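Local atomic coordinates of putative oxidoreductase (Bacteroides fragilis NCTC 9343, PDB entry 3EOF), a protein that binds flavin mononucleotide and is probably an FMN-dependent oxidoreductase of the nitroreductase family, built as a dimer. Residues A[9-14]-A[127-132]; A[80-85]-A[149-154]. One frame throughout, in Å; residues are numbered along the deposited sequence.

Contact 1. Residues A[9-14]-A[127-132]; sequences RRTIRK and GICYLG. With FMN (flavin mononucleotide), chain C.
This is a buried loop-on-strand contact in which the loop after helix 2-7 crosses strand 127-131, outermost in the sheet of this chain, and builds, with it, much of the FMN pocket of a nitroreductase fold. Ile-12 N donates to Ile-128 O at 3.0 Å. Beside this bond CB of Ile-12 lies against CA of Gly-127. CG2 of Thr-11, anti to its own N, meets SG of Cys-129 at 3.5 Å and lies over one face of the Arg-13 guanidinium, offset toward the rim. That same torsion, chi1 -73°, places OG1 beside the backbone N, and both donate to the phosphate, OG1 to O1P and N to O3P. Arg-9 NH1 reaches O1P at 2.8 Å from its guanidinium edge. The extended Arg-13 gives NE to flavin O2 at 2.7 Å and NH2 to N1 at 3.1 Å. Gly-132 N donates to flavin O4 at 3.1 Å and weakly to N5. A water joins Thr-11 OG1 to Tyr-130 N. Arg-9 also forms a salt bridge with Glu-122, and the backbone O of Arg-34 of the second subunit accepts from its NH1. Arg-9 probably offsets part of the phosphate charge, and Arg-13 would probably favour negative charge at N1 and O2 of a reduced flavin.

Contact 2. Residues A[80-85]-A[149-154]; sequences DFRRFC and ELVFPI
The Arg-82 guanidinium turns an edge to Glu-149 O, which lies near its plane. NH1 of Arg-82 donates to Glu-149 O at 3.0 Å and 160°, though from 26° outside the carbonyl plane. The Phe-81 ring leads away from the strand and stacks with the ring of Tyr-97; CB of Phe-81 lies 4.3 Å from CB of Leu-150. The Asp-80 carboxylate lies alongside Val-151, its CG 3.9 Å from CG2 of Val-151.

The two segments meet where strand 73-80 gives way to helix 82-89. Asp-80 and Val-151 form an antiparallel non-hydrogen-bonded pair, with both side chains on the same face of the sheet. Past this pair the chain turns, and Leu-150 O takes its bonds from the turn. Phe-81 N donates to Leu-150 O at 2.8 Å, and Arg-82 N adds a weak bond. The Asp-80 side chain caps the new helix: OD1 accepts from Arg-83 N at 2.9 Å, on its syn side. Its OD2 is held by Ser-45 and by Tyr-183 of the second subunit.

The Leu-150 side chain points toward the turn and the helix start. Its CB packs on the Arg-82 backbone, and CD1 meets SG of Cys-85 at 3.5 Å. With CG anti to N (chi1 -178°) and the chain extended to NE, Arg-82 runs past Glu-149 O, while its CB rests on CG2 of Val-151 at 3.7 Å. NE of Arg-82 forms a salt bridge with Asp-185 of the second subunit.

The chemistry is thus mainly that of a capped helix start tied to a strand by main-chain carbonyls. Arg-82 and Asp-80 each also bond across the dimer interface, so the same turn joins the sheet to the partner chain.

Overall arrangement
Contact 1 is buried and contact 2 only partly so, with Glu-149 exposed at its margin. They lie on opposite sides of the chain's centre, with their own centres about 26 Å apart. Both reach the same antiparallel sheet, where strands 127-131 and 151-160 are neighbours, and both touch the second subunit. Their chemistry differs with place. In contact 1 a single direct hydrogen bond joins the segments, and Arg-9, Thr-11, Arg-13 and Gly-132 bond to the cofactor. In contact 2 backbone carbonyls of 149-154 take the bonds between the segments, and no flavin takes part. Arg-82 and Asp-80 also bond to the second subunit, as Arg-9 does in contact 1.

Contact 1. Residues A[9-14]-A[127-132]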
loop_
_atom_site.group_PDB
_atom_site.type_symbol
_atom_site.label_atom_id
_atom_site.label_comp_id
_atom_site.label_asym_id
_atom_site.label_seq_id
_atom_site.Cartn_x
_atom_site.Cartn_y
_atom_site.Cartn_z
ATOM N N ARG A 9 -9.868 4.593 15.423
ATOM C CA ARG A 9 -10.445 3.833 14.353
ATOM C C ARG A 9 -10.471 2.333 14.677
ATOM O O ARG A 9 -9.692 1.794 15.454
ATOM C CB ARG A 9 -9.720 4.073 13.003
ATOM C CG ARG A 9 -8.342 3.353 12.858
ATOM C CD ARG A 9 -7.915 3.188 11.443
ATOM N NE ARG A 9 -8.898 2.429 10.715
ATOM C CZ ARG A 9 -8.995 1.097 10.715
ATOM N NH1 ARG A 9 -8.130 0.353 11.379
ATOM N NH2 ARG A 9 -9.954 0.511 10.024
ATOM N N ARG A 10 -11.424 1.683 14.059
ATOM C CA ARG A 10 -11.533 0.273 14.150
ATOM C C ARG A 10 -12.249 -0.168 12.900
ATOM O O ARG A 10 -13.003 0.605 12.299
ATOM C CB ARG A 10 -12.258 -0.118 15.441
ATOM C CG ARG A 10 -13.651 0.350 15.529
ATOM C CD ARG A 10 -14.002 0.596 16.946
ATOM N NE ARG A 10 -13.391 1.813 17.455
ATOM C CZ ARG A 10 -13.299 2.115 18.748
ATOM N NH1 ARG A 10 -13.753 1.273 19.670
ATOM N NH2 ARG A 10 -12.722 3.244 19.137
ATOM N N THR A 11 -11.999 -1.415 12.530
ATOM C CA THR A 11 -12.594 -2.018 11.372
ATOM C C THR A 11 -14.074 -2.276 11.694
ATOM O O THR A 11 -14.406 -2.741 12.784
ATOM C CB THR A 11 -11.866 -3.382 10.984
ATOM O OG1 THR A 11 -10.586 -3.105 10.412
ATOM C CG2 THR A 11 -12.643 -4.123 9.957
ATOM N N ILE A 12 -14.931 -2.016 10.703
ATOM C CA ILE A 12 -16.349 -2.182 10.843
ATOM C C ILE A 12 -16.753 -3.170 9.797
ATOM O O ILE A 12 -16.425 -2.991 8.605
ATOM C CB ILE A 12 -17.106 -0.850 10.652
ATOM C CG1 ILE A 12 -16.655 0.188 11.703
ATOM C CG2 ILE A 12 -18.583 -1.108 10.690
ATOM C CD1 ILE A 12 -16.989 -0.178 13.159
ATOM N N ARG A 13 -17.452 -4.211 10.252
ATOM C CA ARG A 13 -17.893 -5.325 9.433
ATOM C C ARG A 13 -19.419 -5.494 9.368
ATOM O O ARG A 13 -19.909 -6.405 8.713
ATOM C CB ARG A 13 -17.303 -6.621 10.006
ATOM C CG ARG A 13 -15.797 -6.704 9.961
ATOM C CD ARG A 13 -15.287 -7.920 10.683
ATOM N NE ARG A 13 -13.840 -8.044 10.547
ATOM C CZ ARG A 13 -12.925 -7.470 11.334
ATOM N NH1 ARG A 13 -13.258 -6.683 12.346
ATOM N NH2 ARG A 13 -11.642 -7.674 11.095
ATOM N N LYS A 14 -20.170 -4.654 10.081
ATOM C CA LYS A 14 -21.629 -4.740 10.114
ATOM C C LYS A 14 -22.084 -3.362 9.681
ATOM O O LYS A 14 -21.595 -2.377 10.225
ATOM C CB LYS A 14 -22.141 -5.013 11.520
ATOM C CG LYS A 14 -21.647 -6.246 12.186
ATOM C CD LYS A 14 -22.300 -7.462 11.659
ATOM C CE LYS A 14 -21.783 -8.702 12.399
ATOM N NZ LYS A 14 -21.998 -8.635 13.878
ATOM N N GLY A 127 -17.740 3.018 7.930
ATOM C CA GLY A 127 -16.909 1.968 8.475
ATOM C C GLY A 127 -16.441 1.159 7.276
ATOM O O GLY A 127 -17.162 0.959 6.316
ATOM N N ILE A 128 -15.213 0.707 7.336
ATOM C CA ILE A 128 -14.609 -0.047 6.272
ATOM C C ILE A 128 -13.982 -1.336 6.849
ATOM O O ILE A 128 -13.751 -1.474 8.041
ATOM C CB ILE A 128 -13.516 0.798 5.534
ATOM C CG1 ILE A 128 -12.306 1.060 6.439
ATOM C CG2 ILE A 128 -14.093 2.183 5.007
ATOM C CD1 ILE A 128 -11.255 -0.050 6.521
ATOM N N CYS A 129 -13.699 -2.255 5.946
ATOM C CA CYS A 129 -13.037 -3.504 6.247
ATOM C C CYS A 129 -12.319 -3.928 4.980
ATOM O O CYS A 129 -12.904 -3.938 3.897
ATOM C CB CYS A 129 -14.028 -4.586 6.645
ATOM S SG CYS A 129 -13.226 -6.107 7.128
ATOM N N TYR A 130 -11.038 -4.238 5.093
ATOM C CA TYR A 130 -10.295 -4.728 3.962
ATOM C C TYR A 130 -10.544 -6.213 3.904
ATOM O O TYR A 130 -10.720 -6.830 4.941
ATOM C CB TYR A 130 -8.813 -4.510 4.166
ATOM C CG TYR A 130 -8.294 -3.078 3.923
ATOM C CD1 TYR A 130 -7.833 -2.708 2.678
ATOM C CD2 TYR A 130 -8.197 -2.166 4.930
ATOM C CE1 TYR A 130 -7.292 -1.447 2.439
ATOM C CE2 TYR A 130 -7.668 -0.877 4.694
ATOM C CZ TYR A 130 -7.208 -0.552 3.409
ATOM O OH TYR A 130 -6.678 0.686 3.064
ATOM N N LEU A 131 -10.569 -6.772 2.701
ATOM C CA LEU A 131 -10.663 -8.213 2.528
ATOM C C LEU A 131 -9.287 -8.644 1.921
ATOM O O LEU A 131 -8.864 -8.218 0.770
ATOM C CB LEU A 131 -11.857 -8.635 1.667
ATOM C CG LEU A 131 -13.223 -7.965 1.902
ATOM C CD1 LEU A 131 -14.153 -8.280 0.726
ATOM C CD2 LEU A 131 -13.859 -8.332 3.266
ATOM N N GLY A 132 -8.599 -9.473 2.723
ATOM C CA GLY A 132 -7.288 -10.042 2.375
ATOM C C GLY A 132 -7.438 -11.196 1.413
ATOM O O GLY A 132 -6.467 -11.673 0.768
HETATM N N1 FMN C . -10.758 -8.405 8.239
HETATM C C2 FMN C . -11.633 -9.469 7.993
HETATM O O2 FMN C . -12.615 -9.671 8.725
HETATM N N3 FMN C . -11.405 -10.353 6.936
HETATM C C4 FMN C . -10.301 -10.225 6.069
HETATM O O4 FMN C . -10.354 -10.767 4.901
HETATM C C4A FMN C . -9.411 -9.142 6.353
HETATM N N5 FMN C . -8.295 -8.951 5.550
HETATM C C5A FMN C . -7.426 -7.889 5.749
HETATM C C6 FMN C . -6.339 -7.769 4.872
HETATM C C7 FMN C . -5.422 -6.744 5.017
HETATM C C7M FMN C . -4.268 -6.693 4.057
HETATM C C8 FMN C . -5.578 -5.828 6.055
HETATM C C8M FMN C . -4.726 -4.603 6.049
HETATM C C9 FMN C . -6.671 -5.942 6.944
HETATM C C9A FMN C . -7.626 -6.982 6.813
HETATM N N10 FMN C . -8.746 -7.169 7.663
HETATM C C10 FMN C . -9.630 -8.238 7.431
HETATM C "C1'" FMN C . -8.997 -6.294 8.889
HETATM C "C2'" FMN C . -8.015 -6.686 9.984
HETATM O "O2'" FMN C . -8.396 -7.972 10.491
HETATM C "C3'" FMN C . -7.901 -5.610 11.045
HETATM O "O3'" FMN C . -7.314 -4.395 10.545
HETATM C "C4'" FMN C . -7.087 -6.071 12.263
HETATM O "O4'" FMN C . -7.787 -7.063 12.988
HETATM C "C5'" FMN C . -6.914 -4.926 13.219
HETATM O "O5'" FMN C . -8.245 -4.459 13.454
HETATM P P FMN C . -8.627 -2.877 13.346
HETATM O O1P FMN C . -8.462 -2.373 11.897
HETATM O O2P FMN C . -7.687 -2.112 14.242
HETATM O O3P FMN C . -10.042 -2.791 13.937
HETATM O O HOH W 1 -14.003 1.457 9.942
HETATM O O HOH W 2 -9.893 -3.444 7.713
#

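Contact 2. Residues A[80-85]-A[149-154]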
loop_
_atom_site.group_PDB
_atom_site.type_symbol
_atom_site.label_atom_id
_atom_site.label_comp_id
_atom_site.label_asym_id
_atom_site.label_seq_id
_atom_site.Cartn_x
_atom_site.Cartn_y
_atom_site.Cartn_z
ATOM N N ASP A 80 -3.285 -1.143 -12.089
ATOM C CA ASP A 80 -3.688 -0.987 -13.491
ATOM C C ASP A 80 -2.611 -0.256 -14.269
ATOM O O ASP A 80 -2.397 0.951 -14.092
ATOM C CB ASP A 80 -5.017 -0.230 -13.541
ATOM C CG ASP A 80 -5.614 -0.086 -14.937
ATOM O OD1 ASP A 80 -4.868 -0.044 -15.910
ATOM O OD2 ASP A 80 -6.863 0.044 -15.038
ATOM N N PHE A 81 -1.892 -1.023 -15.074
ATOM C CA PHE A 81 -0.947 -0.472 -16.059
ATOM C C PHE A 81 -1.580 -0.475 -17.456
ATOM O O PHE A 81 -1.030 0.114 -18.391
ATOM C CB PHE A 81 0.411 -1.208 -16.069
ATOM C CG PHE A 81 1.530 -0.367 -15.568
ATOM C CD1 PHE A 81 1.969 0.701 -16.339
ATOM C CD2 PHE A 81 2.172 -0.644 -14.393
ATOM C CE1 PHE A 81 3.025 1.500 -15.922
ATOM C CE2 PHE A 81 3.232 0.129 -13.979
ATOM C CZ PHE A 81 3.649 1.216 -14.738
ATOM N N ARG A 82 -2.769 -1.071 -17.566
ATOM C CA ARG A 82 -3.465 -1.179 -18.828
ATOM C C ARG A 82 -3.860 0.173 -19.380
ATOM O O ARG A 82 -3.652 0.453 -20.573
ATOM C CB ARG A 82 -4.726 -2.016 -18.682
ATOM C CG ARG A 82 -5.457 -2.181 -20.018
ATOM C CD ARG A 82 -6.551 -3.164 -19.887
ATOM N NE ARG A 82 -7.092 -3.512 -21.189
ATOM C CZ ARG A 82 -6.651 -4.512 -21.943
ATOM N NH1 ARG A 82 -5.636 -5.275 -21.556
ATOM N NH2 ARG A 82 -7.217 -4.725 -23.113
ATOM N N ARG A 83 -4.506 0.984 -18.551
ATOM C CA ARG A 83 -4.889 2.314 -19.005
ATOM C C ARG A 83 -3.667 3.087 -19.520
ATOM O O ARG A 83 -3.697 3.665 -20.623
ATOM C CB ARG A 83 -5.637 3.069 -17.917
ATOM C CG ARG A 83 -6.072 4.481 -18.327
ATOM C CD ARG A 83 -6.910 5.105 -17.244
ATOM N NE ARG A 83 -6.163 5.059 -16.029
ATOM C CZ ARG A 83 -6.427 4.350 -14.928
ATOM N NH1 ARG A 83 -7.535 3.680 -14.722
ATOM N NH2 ARG A 83 -5.553 4.429 -13.951
ATOM N N PHE A 84 -2.580 3.097 -18.763
ATOM C CA PHE A 84 -1.375 3.779 -19.237
ATOM C C PHE A 84 -0.822 3.171 -20.532
ATOM O O PHE A 84 -0.414 3.889 -21.410
ATOM C CB PHE A 84 -0.259 3.795 -18.184
ATOM C CG PHE A 84 0.838 4.740 -18.532
ATOM C CD1 PHE A 84 0.603 6.104 -18.490
ATOM C CD2 PHE A 84 2.072 4.269 -18.965
ATOM C CE1 PHE A 84 1.590 7.028 -18.848
ATOM C CE2 PHE A 84 3.067 5.161 -19.316
ATOM C CZ PHE A 84 2.823 6.554 -19.272
ATOM N N CYS A 85 -0.796 1.839 -20.671
ATOM C CA CYS A 85 -0.277 1.266 -21.892
ATOM C C CYS A 85 -1.132 1.569 -23.068
ATOM O O CYS A 85 -0.603 1.680 -24.166
ATOM C CB CYS A 85 -0.081 -0.244 -21.785
ATOM S SG CYS A 85 1.191 -0.604 -20.584
ATOM N N GLU A 149 -5.796 -7.833 -19.208
ATOM C CA GLU A 149 -4.362 -7.856 -19.031
ATOM C C GLU A 149 -3.834 -6.508 -18.497
ATOM O O GLU A 149 -4.350 -5.467 -18.828
ATOM C CB GLU A 149 -3.712 -8.305 -20.361
ATOM C CG GLU A 149 -2.206 -8.601 -20.310
ATOM C CD GLU A 149 -1.686 -9.282 -21.577
ATOM O OE1 GLU A 149 -2.519 -9.945 -22.239
ATOM O OE2 GLU A 149 -0.458 -9.162 -21.862
ATOM N N LEU A 150 -2.821 -6.575 -17.634
ATOM C CA LEU A 150 -2.208 -5.441 -16.950
ATOM C C LEU A 150 -3.099 -4.810 -15.872
ATOM O O LEU A 150 -2.848 -3.674 -15.408
ATOM C CB LEU A 150 -1.668 -4.422 -17.937
ATOM C CG LEU A 150 -0.581 -4.933 -18.867
ATOM C CD1 LEU A 150 -0.097 -3.771 -19.730
ATOM C CD2 LEU A 150 0.560 -5.581 -18.102
ATOM N N VAL A 151 -4.109 -5.578 -15.442
ATOM C CA VAL A 151 -5.020 -5.202 -14.342
ATOM C C VAL A 151 -5.034 -6.394 -13.407
ATOM O O VAL A 151 -5.180 -7.524 -13.838
ATOM C CB VAL A 151 -6.461 -4.839 -14.777
ATOM C CG1 VAL A 151 -7.264 -4.362 -13.569
ATOM C CG2 VAL A 151 -6.457 -3.718 -15.910
ATOM N N PHE A 152 -4.817 -6.110 -12.129
ATOM C CA PHE A 152 -4.716 -7.112 -11.121
ATOM C C PHE A 152 -5.380 -6.603 -9.828
ATOM O O PHE A 152 -5.077 -5.496 -9.364
ATOM C CB PHE A 152 -3.205 -7.436 -10.889
ATOM C CG PHE A 152 -2.996 -8.686 -10.074
ATOM C CD1 PHE A 152 -3.173 -8.665 -8.699
ATOM C CD2 PHE A 152 -2.664 -9.881 -10.685
ATOM C CE1 PHE A 152 -3.056 -9.825 -7.938
ATOM C CE2 PHE A 152 -2.539 -11.042 -9.937
ATOM C CZ PHE A 152 -2.730 -11.003 -8.549
ATOM N N PRO A 153 -6.282 -7.400 -9.222
ATOM C CA PRO A 153 -6.931 -6.941 -8.003
ATOM C C PRO A 153 -5.984 -7.026 -6.821
ATOM O O PRO A 153 -5.368 -8.075 -6.581
ATOM C CB PRO A 153 -8.072 -7.920 -7.839
ATOM C CG PRO A 153 -7.542 -9.185 -8.392
ATOM C CD PRO A 153 -6.749 -8.764 -9.588
ATOM N N ILE A 154 -5.801 -5.889 -6.146
ATOM C CA ILE A 154 -4.863 -5.783 -5.026
ATOM C C ILE A 154 -5.585 -6.005 -3.710
ATOM O O ILE A 154 -5.259 -6.942 -2.962
ATOM C CB ILE A 154 -4.105 -4.414 -5.030
ATOM C CG1 ILE A 154 -3.201 -4.353 -6.279
ATOM C CG2 ILE A 154 -3.220 -4.222 -3.774
ATOM C CD1 ILE A 154 -2.241 -5.508 -6.427
#